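Local coordinates for protein L544 (Acanthamoeba polyphaga mimivirus, PDB 4AMQ) that is a virion-associated nucleotidyl transferase that binds manganese ions and probably acts in transcription-coupled DNA repair, at residues F93-G107 with V190-K204. Residues are numbered along the deposited sequence; the frame is centred on the assembly and turned at random.
With MG (magnesium ion), chain D.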
ATOM      1  N   PHE A  93       6.725  20.171  -6.607  1.00 36.78           N
ATOM      2  CA  PHE A  93       6.467  19.672  -5.258  1.00 41.52           C
ATOM      3  C   PHE A  93       7.601  19.974  -4.285  1.00 35.15           C
ATOM      4  O   PHE A  93       7.449  19.799  -3.079  1.00 37.98           O
ATOM      5  CB  PHE A  93       6.210  18.161  -5.283  1.00 36.34           C
ATOM      6  CG  PHE A  93       4.986  17.770  -6.047  1.00 36.40           C
ATOM      7  CD1 PHE A  93       3.850  18.559  -6.011  1.00 40.80           C
ATOM      8  CD2 PHE A  93       4.974  16.618  -6.812  1.00 36.49           C
ATOM      9  CE1 PHE A  93       2.720  18.202  -6.720  1.00 36.47           C
ATOM     10  CE2 PHE A  93       3.849  16.259  -7.523  1.00 34.58           C
ATOM     11  CZ  PHE A  93       2.722  17.051  -7.475  1.00 34.38           C
ATOM     12  N   THR A  94       8.735  20.424  -4.804  1.00 32.81           N
ATOM     13  CA  THR A  94       9.923  20.611  -3.976  1.00 39.70           C
ATOM     14  C   THR A  94       9.678  21.522  -2.765  1.00 39.50           C
ATOM     15  O   THR A  94      10.232  21.301  -1.689  1.00 39.13           O
ATOM     16  CB  THR A  94      11.102  21.138  -4.810  1.00 43.70           C
ATOM     17  OG1 THR A  94      11.297  20.282  -5.942  1.00 42.45           O
ATOM     18  CG2 THR A  94      12.380  21.175  -3.976  1.00 42.22           C
ATOM     19  N   ASN A  95       8.846  22.542  -2.945  1.00 38.48           N
ATOM     20  CA  ASN A  95       8.517  23.456  -1.857  1.00 39.60           C
ATOM     21  C   ASN A  95       7.076  23.294  -1.384  1.00 41.22           C
ATOM     22  O   ASN A  95       6.478  24.232  -0.866  1.00 39.51           O
ATOM     23  CB  ASN A  95       8.769  24.904  -2.275  1.00 37.98           C
ATOM     24  CG  ASN A  95      10.209  25.150  -2.672  1.00 44.54           C
ATOM     25  OD1 ASN A  95      10.493  25.575  -3.792  1.00 47.44           O
ATOM     26  ND2 ASN A  95      11.132  24.882  -1.753  1.00 37.20           N
ATOM     27  N   ASP A  96       6.521  22.100  -1.573  1.00 38.83           N
ATOM     28  CA  ASP A  96       5.165  21.814  -1.127  1.00 36.28           C
ATOM     29  C   ASP A  96       5.198  20.762  -0.023  1.00 33.50           C
ATOM     30  O   ASP A  96       5.364  19.575  -0.293  1.00 33.97           O
ATOM     31  CB  ASP A  96       4.312  21.323  -2.300  1.00 38.75           C
ATOM     32  CG  ASP A  96       2.826  21.345  -1.995  1.00 38.78           C
ATOM     33  OD1 ASP A  96       2.460  21.406  -0.802  1.00 37.44           O
ATOM     34  OD2 ASP A  96       2.020  21.301  -2.951  1.00 42.53           O
ATOM     35  N   ASN A  97       5.037  21.198   1.223  1.00 30.58           N
ATOM     36  CA  ASN A  97       5.156  20.290   2.359  1.00 34.03           C
ATOM     37  C   ASN A  97       4.013  19.281   2.461  1.00 31.66           C
ATOM     38  O   ASN A  97       4.116  18.286   3.173  1.00 31.23           O
ATOM     39  CB  ASN A  97       5.281  21.076   3.664  1.00 28.09           C
ATOM     40  CG  ASN A  97       5.617  20.189   4.850  1.00 33.85           C
ATOM     41  OD1 ASN A  97       4.790  19.977   5.735  1.00 36.64           O
ATOM     42  ND2 ASN A  97       6.835  19.658   4.865  1.00 32.59           N
ATOM     43  N   GLN A  98       2.925  19.546   1.750  1.00 30.04           N
ATOM     44  CA  GLN A  98       1.741  18.695   1.817  1.00 31.96           C
ATOM     45  C   GLN A  98       1.857  17.459   0.919  1.00 30.57           C
ATOM     46  O   GLN A  98       1.271  16.415   1.203  1.00 30.22           O
ATOM     47  CB  GLN A  98       0.499  19.503   1.434  1.00 31.23           C
ATOM     48  CG  GLN A  98      -0.795  18.702   1.443  1.00 33.34           C
ATOM     49  CD  GLN A  98      -1.981  19.510   0.963  1.00 34.03           C
ATOM     50  OE1 GLN A  98      -1.905  20.200  -0.054  1.00 41.46           O
ATOM     51  NE2 GLN A  98      -3.085  19.431   1.693  1.00 34.84           N
ATOM     52  N   ILE A  99       2.621  17.581  -0.160  1.00 28.15           N
ATOM     53  CA  ILE A  99       2.689  16.529  -1.167  1.00 32.01           C
ATOM     54  C   ILE A  99       4.103  16.032  -1.403  1.00 29.97           C
ATOM     55  O   ILE A  99       5.003  16.811  -1.691  1.00 31.62           O
ATOM     56  CB  ILE A  99       2.142  17.015  -2.519  1.00 33.87           C
ATOM     57  CG1 ILE A  99       0.674  17.426  -2.388  1.00 31.61           C
ATOM     58  CG2 ILE A  99       2.315  15.935  -3.582  1.00 31.46           C
ATOM     59  CD1 ILE A  99       0.080  17.954  -3.677  1.00 37.49           C
ATOM     60  N   LYS A 100       4.293  14.725  -1.303  1.00 25.61           N
ATOM     61  CA  LYS A 100       5.584  14.141  -1.621  1.00 29.83           C
ATOM     62  C   LYS A 100       5.408  12.985  -2.594  1.00 28.98           C
ATOM     63  O   LYS A 100       4.613  12.080  -2.357  1.00 29.44           O
ATOM     64  CB  LYS A 100       6.291  13.672  -0.344  1.00 33.13           C
ATOM     65  CG  LYS A 100       7.801  13.526  -0.488  1.00 38.78           C
ATOM     66  CD  LYS A 100       8.447  13.028   0.803  1.00 33.96           C
ATOM     67  CE  LYS A 100       8.309  14.038   1.934  1.00 44.12           C
ATOM     68  NZ  LYS A 100       9.114  15.271   1.701  1.00 39.39           N
ATOM     69  N   LEU A 101       6.139  13.027  -3.702  1.00 28.27           N
ATOM     70  CA  LEU A 101       6.183  11.898  -4.613  1.00 31.59           C
ATOM     71  C   LEU A 101       7.304  10.961  -4.180  1.00 31.09           C
ATOM     72  O   LEU A 101       8.476  11.241  -4.417  1.00 36.77           O
ATOM     73  CB  LEU A 101       6.402  12.369  -6.050  1.00 32.85           C
ATOM     74  CG  LEU A 101       6.564  11.262  -7.093  1.00 31.09           C
ATOM     75  CD1 LEU A 101       5.400  10.285  -7.032  1.00 29.54           C
ATOM     76  CD2 LEU A 101       6.693  11.858  -8.488  1.00 37.79           C
ATOM     77  N   ILE A 102       6.940   9.857  -3.531  1.00 30.94           N
ATOM     78  CA  ILE A 102       7.920   8.924  -2.979  1.00 29.30           C
ATOM     79  C   ILE A 102       8.574   8.051  -4.047  1.00 27.26           C
ATOM     80  O   ILE A 102       9.796   7.964  -4.126  1.00 26.88           O
ATOM     81  CB  ILE A 102       7.292   8.003  -1.911  1.00 33.66           C
ATOM     82  CG1 ILE A 102       6.762   8.826  -0.733  1.00 31.93           C
ATOM     83  CG2 ILE A 102       8.309   6.979  -1.429  1.00 31.50           C
ATOM     84  CD1 ILE A 102       7.834   9.572   0.024  1.00 30.59           C
ATOM     85  N   TYR A 103       7.758   7.395  -4.862  1.00 26.56           N
ATOM     86  CA  TYR A 103       8.291   6.517  -5.895  1.00 28.62           C
ATOM     87  C   TYR A 103       7.604   6.726  -7.229  1.00 27.93           C
ATOM     88  O   TYR A 103       6.395   6.954  -7.291  1.00 29.86           O
ATOM     89  CB  TYR A 103       8.127   5.044  -5.515  1.00 30.38           C
ATOM     90  CG  TYR A 103       8.888   4.586  -4.292  1.00 30.92           C
ATOM     91  CD1 TYR A 103      10.272   4.689  -4.225  1.00 29.14           C
ATOM     92  CD2 TYR A 103       8.217   4.012  -3.219  1.00 30.00           C
ATOM     93  CE1 TYR A 103      10.964   4.255  -3.108  1.00 32.42           C
ATOM     94  CE2 TYR A 103       8.900   3.574  -2.105  1.00 33.69           C
ATOM     95  CZ  TYR A 103      10.270   3.698  -2.053  1.00 28.81           C
ATOM     96  OH  TYR A 103      10.938   3.256  -0.939  1.00 33.47           O
ATOM     97  N   VAL A 104       8.388   6.636  -8.294  1.00 27.06           N
ATOM     98  CA  VAL A 104       7.848   6.453  -9.630  1.00 31.34           C
ATOM     99  C   VAL A 104       8.203   5.036 -10.053  1.00 34.48           C
ATOM    100  O   VAL A 104       9.380   4.705 -10.211  1.00 32.79           O
ATOM    101  CB  VAL A 104       8.434   7.459 -10.632  1.00 29.66           C
ATOM    102  CG1 VAL A 104       7.987   7.117 -12.044  1.00 33.64           C
ATOM    103  CG2 VAL A 104       8.015   8.874 -10.266  1.00 31.74           C
ATOM    104  N   ILE A 105       7.187   4.196 -10.207  1.00 31.32           N
ATOM    105  CA  ILE A 105       7.413   2.792 -10.524  1.00 33.42           C
ATOM    106  C   ILE A 105       7.238   2.538 -12.011  1.00 35.97           C
ATOM    107  O   ILE A 105       6.135   2.641 -12.543  1.00 37.59           O
ATOM    108  CB  ILE A 105       6.457   1.876  -9.747  1.00 32.56           C
ATOM    109  CG1 ILE A 105       6.543   2.163  -8.247  1.00 33.86           C
ATOM    110  CG2 ILE A 105       6.772   0.417 -10.035  1.00 31.36           C
ATOM    111  CD1 ILE A 105       5.657   1.271  -7.410  1.00 38.20           C
ATOM    112  N   CYS A 106       8.337   2.201 -12.673  1.00 37.00           N
ATOM    113  CA  CYS A 106       8.326   1.935 -14.101  1.00 38.85           C
ATOM    114  C   CYS A 106       9.535   1.086 -14.462  1.00 40.79           C
ATOM    115  O   CYS A 106      10.674   1.478 -14.210  1.00 40.13           O
ATOM    116  CB  CYS A 106       8.353   3.252 -14.882  1.00 39.14           C
ATOM    117  SG  CYS A 106       8.032   3.094 -16.661  1.00 44.78           S
ATOM    118  N   GLY A 107       9.287  -0.083 -15.042  1.00 37.29           N
ATOM    119  CA  GLY A 107      10.362  -0.958 -15.473  1.00 40.67           C
ATOM    120  C   GLY A 107      10.519  -2.191 -14.607  1.00 40.52           C
ATOM    121  O   GLY A 107       9.948  -2.277 -13.521  1.00 39.86           O
ATOM    122  N   VAL A 190      13.386   2.941 -20.042  1.00 50.69           N
ATOM    123  CA  VAL A 190      12.298   2.266 -19.342  1.00 47.20           C
ATOM    124  C   VAL A 190      10.911   2.702 -19.823  1.00 45.73           C
ATOM    125  O   VAL A 190      10.036   1.865 -20.035  1.00 48.19           O
ATOM    126  CB  VAL A 190      12.410   2.455 -17.818  1.00 49.59           C
ATOM    127  CG1 VAL A 190      11.177   1.924 -17.127  1.00 47.42           C
ATOM    128  CG2 VAL A 190      13.663   1.760 -17.293  1.00 44.74           C
ATOM    129  N   VAL A 191      10.706   4.004 -19.992  1.00 44.23           N
ATOM    130  CA  VAL A 191       9.424   4.496 -20.492  1.00 50.13           C
ATOM    131  C   VAL A 191       9.149   4.026 -21.922  1.00 49.78           C
ATOM    132  O   VAL A 191       8.002   3.781 -22.294  1.00 46.90           O
ATOM    133  CB  VAL A 191       9.316   6.037 -20.417  1.00 51.72           C
ATOM    134  CG1 VAL A 191      10.681   6.680 -20.549  1.00 54.70           C
ATOM    135  CG2 VAL A 191       8.367   6.556 -21.487  1.00 50.49           C
ATOM    136  N   LYS A 192      10.206   3.895 -22.717  1.00 52.36           N
ATOM    137  CA  LYS A 192      10.061   3.468 -24.104  1.00 54.01           C
ATOM    138  C   LYS A 192       9.660   1.998 -24.186  1.00 50.62           C
ATOM    139  O   LYS A 192       8.969   1.584 -25.116  1.00 51.62           O
ATOM    140  CB  LYS A 192      11.355   3.709 -24.885  1.00 55.73           C
ATOM    141  CG  LYS A 192      11.208   3.545 -26.393  1.00 60.94           C
ATOM    142  CD  LYS A 192      10.232   4.566 -26.962  1.00 65.37           C
ATOM    143  CE  LYS A 192       9.923   4.290 -28.428  1.00 66.48           C
ATOM    144  NZ  LYS A 192       8.930   5.257 -28.977  1.00 67.75           N
ATOM    145  N   ASN A 193      10.090   1.216 -23.202  1.00 50.34           N
ATOM    146  CA  ASN A 193       9.806  -0.214 -23.182  1.00 46.13           C
ATOM    147  C   ASN A 193       8.578  -0.577 -22.358  1.00 46.02           C
ATOM    148  O   ASN A 193       8.279  -1.756 -22.161  1.00 39.67           O
ATOM    149  CB  ASN A 193      11.019  -0.994 -22.671  1.00 49.09           C
ATOM    150  CG  ASN A 193      12.170  -0.986 -23.656  1.00 60.36           C
ATOM    151  OD1 ASN A 193      12.129  -1.674 -24.678  1.00 64.79           O
ATOM    152  ND2 ASN A 193      13.205  -0.213 -23.353  1.00 58.54           N
ATOM    153  N   ASN A 194       7.863   0.434 -21.876  1.00 44.26           N
ATOM    154  CA  ASN A 194       6.696   0.190 -21.037  1.00 43.69           C
ATOM    155  C   ASN A 194       5.486   1.011 -21.455  1.00 37.21           C
ATOM    156  O   ASN A 194       5.616   1.998 -22.175  1.00 42.64           O
ATOM    157  CB  ASN A 194       7.037   0.432 -19.563  1.00 45.22           C
ATOM    158  CG  ASN A 194       7.937  -0.648 -18.991  1.00 42.06           C
ATOM    159  OD1 ASN A 194       7.460  -1.656 -18.466  1.00 42.76           O
ATOM    160  ND2 ASN A 194       9.246  -0.449 -19.099  1.00 40.50           N
ATOM    161  N   SER A 195       4.308   0.599 -21.000  1.00 35.36           N
ATOM    162  CA  SER A 195       3.071   1.274 -21.380  1.00 42.54           C
ATOM    163  C   SER A 195       2.483   2.088 -20.233  1.00 41.10           C
ATOM    164  O   SER A 195       1.649   2.965 -20.451  1.00 40.09           O
ATOM    165  CB  SER A 195       2.039   0.257 -21.867  1.00 38.85           C
ATOM    166  OG  SER A 195       2.547  -0.507 -22.947  1.00 56.94           O
ATOM    167  N   ILE A 196       2.912   1.787 -19.014  1.00 39.91           N
ATOM    168  CA  ILE A 196       2.368   2.447 -17.835  1.00 41.70           C
ATOM    169  C   ILE A 196       3.428   2.687 -16.763  1.00 40.53           C
ATOM    170  O   ILE A 196       4.371   1.911 -16.624  1.00 41.01           O
ATOM    171  CB  ILE A 196       1.221   1.626 -17.216  1.00 44.06           C
ATOM    172  CG1 ILE A 196       0.699   2.312 -15.951  1.00 42.80           C
ATOM    173  CG2 ILE A 196       1.687   0.216 -16.900  1.00 44.24           C
ATOM    174  CD1 ILE A 196      -0.231   1.452 -15.129  1.00 44.52           C
ATOM    175  N   LEU A 197       3.270   3.776 -16.018  1.00 37.82           N
ATOM    176  CA  LEU A 197       4.091   4.025 -14.839  1.00 39.87           C
ATOM    177  C   LEU A 197       3.198   4.369 -13.653  1.00 37.81           C
ATOM    178  O   LEU A 197       2.076   4.853 -13.828  1.00 34.69           O
ATOM    179  CB  LEU A 197       5.119   5.131 -15.100  1.00 39.66           C
ATOM    180  CG  LEU A 197       4.627   6.530 -15.472  1.00 40.80           C
ATOM    181  CD1 LEU A 197       4.259   7.322 -14.224  1.00 36.35           C
ATOM    182  CD2 LEU A 197       5.694   7.269 -16.270  1.00 38.60           C
ATOM    183  N   LEU A 198       3.687   4.101 -12.446  1.00 34.89           N
ATOM    184  CA  LEU A 198       2.901   4.349 -11.242  1.00 30.95           C
ATOM    185  C   LEU A 198       3.530   5.454 -10.409  1.00 29.58           C
ATOM    186  O   LEU A 198       4.716   5.382 -10.075  1.00 29.12           O
ATOM    187  CB  LEU A 198       2.784   3.073 -10.400  1.00 32.85           C
ATOM    188  CG  LEU A 198       1.951   3.146  -9.117  1.00 39.58           C
ATOM    189  CD1 LEU A 198       0.474   3.237  -9.453  1.00 36.65           C
ATOM    190  CD2 LEU A 198       2.212   1.941  -8.224  1.00 39.70           C
ATOM    191  N   LEU A 199       2.739   6.477 -10.094  1.00 29.77           N
ATOM    192  CA  LEU A 199       3.177   7.542  -9.199  1.00 31.72           C
ATOM    193  C   LEU A 199       2.697   7.242  -7.782  1.00 28.86           C
ATOM    194  O   LEU A 199       1.492   7.176  -7.529  1.00 31.64           O
ATOM    195  CB  LEU A 199       2.625   8.893  -9.661  1.00 27.01           C
ATOM    196  CG  LEU A 199       2.959   9.351 -11.084  1.00 30.84           C
ATOM    197  CD1 LEU A 199       2.228  10.647 -11.427  1.00 29.11           C
ATOM    198  CD2 LEU A 199       4.459   9.515 -11.263  1.00 23.90           C
ATOM    199  N   GLN A 200       3.630   7.050  -6.857  1.00 27.50           N
ATOM    200  CA  GLN A 200       3.259   6.777  -5.471  1.00 27.65           C
ATOM    201  C   GLN A 200       3.446   8.001  -4.586  1.00 27.89           C
ATOM    202  O   GLN A 200       4.561   8.333  -4.185  1.00 26.48           O
ATOM    203  CB  GLN A 200       4.031   5.583  -4.912  1.00 30.26           C
ATOM    204  CG  GLN A 200       3.528   4.245  -5.434  1.00 40.37           C
ATOM    205  CD  GLN A 200       4.161   3.068  -4.725  1.00 43.99           C
ATOM    206  OE1 GLN A 200       5.283   3.158  -4.228  1.00 42.90           O
ATOM    207  NE2 GLN A 200       3.440   1.955  -4.669  1.00 47.67           N
ATOM    208  N   TYR A 201       2.338   8.667  -4.287  1.00 24.60           N
ATOM    209  CA  TYR A 201       2.367   9.883  -3.493  1.00 26.79           C
ATOM    210  C   TYR A 201       1.998   9.595  -2.046  1.00 27.68           C
ATOM    211  O   TYR A 201       1.317   8.612  -1.745  1.00 28.50           O
ATOM    212  CB  TYR A 201       1.354  10.901  -4.032  1.00 29.76           C
ATOM    213  CG  TYR A 201       1.673  11.550  -5.367  1.00 29.06           C
ATOM    214  CD1 TYR A 201       2.496  12.666  -5.440  1.00 27.67           C
ATOM    215  CD2 TYR A 201       1.103  11.080  -6.546  1.00 31.49           C
ATOM    216  CE1 TYR A 201       2.768  13.278  -6.649  1.00 29.41           C
ATOM    217  CE2 TYR A 201       1.369  11.688  -7.765  1.00 29.93           C
ATOM    218  CZ  TYR A 201       2.202  12.788  -7.810  1.00 31.84           C
ATOM    219  OH  TYR A 201       2.474  13.400  -9.016  1.00 29.87           O
ATOM    220  N   PHE A 202       2.455  10.463  -1.153  1.00 23.36           N
ATOM    221  CA  PHE A 202       1.832  10.602   0.152  1.00 27.94           C
ATOM    222  C   PHE A 202       1.439  12.064   0.334  1.00 25.17           C
ATOM    223  O   PHE A 202       2.223  12.970   0.066  1.00 26.04           O
ATOM    224  CB  PHE A 202       2.726  10.070   1.276  1.00 22.62           C
ATOM    225  CG  PHE A 202       2.635   8.584   1.444  1.00 24.28           C
ATOM    226  CD1 PHE A 202       1.656   8.027   2.253  1.00 26.26           C
ATOM    227  CD2 PHE A 202       3.494   7.739   0.755  1.00 27.32           C
ATOM    228  CE1 PHE A 202       1.549   6.655   2.396  1.00 27.02           C
ATOM    229  CE2 PHE A 202       3.395   6.367   0.894  1.00 28.54           C
ATOM    230  CZ  PHE A 202       2.418   5.823   1.718  1.00 30.95           C
ATOM    231  N   VAL A 203       0.196  12.282   0.739  1.00 28.69           N
ATOM    232  CA  VAL A 203      -0.360  13.621   0.800  1.00 28.79           C
ATOM    233  C   VAL A 203      -0.938  13.887   2.178  1.00 26.12           C
ATOM    234  O   VAL A 203      -1.758  13.125   2.679  1.00 29.10           O
ATOM    235  CB  VAL A 203      -1.463  13.819  -0.268  1.00 31.07           C
ATOM    236  CG1 VAL A 203      -2.096  15.205  -0.151  1.00 28.21           C
ATOM    237  CG2 VAL A 203      -0.894  13.603  -1.664  1.00 27.27           C
ATOM    238  N   LYS A 204      -0.500  14.972   2.796  1.00 30.14           N
ATOM    239  CA  LYS A 204      -1.071  15.363   4.069  1.00 31.95           C
ATOM    240  C   LYS A 204      -2.407  16.041   3.812  1.00 32.85           C
ATOM    241  O   LYS A 204      -2.459  17.211   3.440  1.00 36.91           O
ATOM    242  CB  LYS A 204      -0.134  16.300   4.822  1.00 30.89           C
ATOM    243  CG  LYS A 204      -0.551  16.513   6.258  1.00 39.95           C
ATOM    244  CD  LYS A 204       0.202  17.657   6.902  1.00 48.78           C
ATOM    245  CE  LYS A 204      -0.288  17.884   8.323  1.00 51.56           C
ATOM    246  NZ  LYS A 204       0.341  19.081   8.943  1.00 60.19           N
TER
HETATM  247 MG    MG D1360       7.131  17.951  -1.255  1.00 43.49          MG
HETATM  248  O   HOH W   1       7.099  17.514   1.156  1.00 36.81           O
HETATM  249  O   HOH W   2       9.039  16.724  -2.441  1.00 41.65           O
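Opposite Gln200, strand 99-107 spends two residues, Ile102 and Tyr103, on one position: a classic beta bulge, the one break in register where it pairs antiparallel with strand 196-204 in the mixed sheet of the nucleotidyltransferase domain. Gln200 O takes Ile102 N at 2.9 Å and, weakly, Tyr103 N. Regular pairing resumes beyond it, with Ile105 N and Leu198 O 2.7 Å apart.

The tight face carries Ile99, Leu101, Val104, Leu199, Tyr201 and Val203 and is covered by helix 82-93. Leu101 CD1 sits almost centrally over one face of the Tyr201 ring in a CH-pi contact, 4.0 Å from the centroid and 9° off the normal. Phe93 CE2 comes to the edge of the same ring at Tyr201 CE1 (3.3 Å), while Ile99 CG2 lies over the Phe93 face. The Val104 and Leu199 side chains run alongside each other, meeting through CG2 and CD2. Cys106 SG, swung anti to its own N (chi1 -169°), packs 3.4 Å from Val190 CG1, closing the strand end against helix 187-192.

The other face is looser: Lys100, Ile105, Leu198, Gln200 and Phe202 are partly exposed, though helix 274-292 touches Phe202 and the buried Tyr103. Here Ile105 CD1 rests on the Gln200 amide, whose OE1 approaches the Tyr103 ring at its edge. Gln200 also touches Asp213, a manganese ligand, and its side chain lies about 7 Å from a bound manganese, so this face borders the metal centre.

At the solvent-facing end, the carbonyl oxygens of Phe93, Asp96 and Ile99 bind magnesium together with two waters, one of which accepts from Lys100 NZ. Gln98 reaches across with an extended chain: its NE2, also bonded to Tyr33 OH, donates in its amide plane to Lys204 O at 2.9 Å, with 148° at the hydrogen.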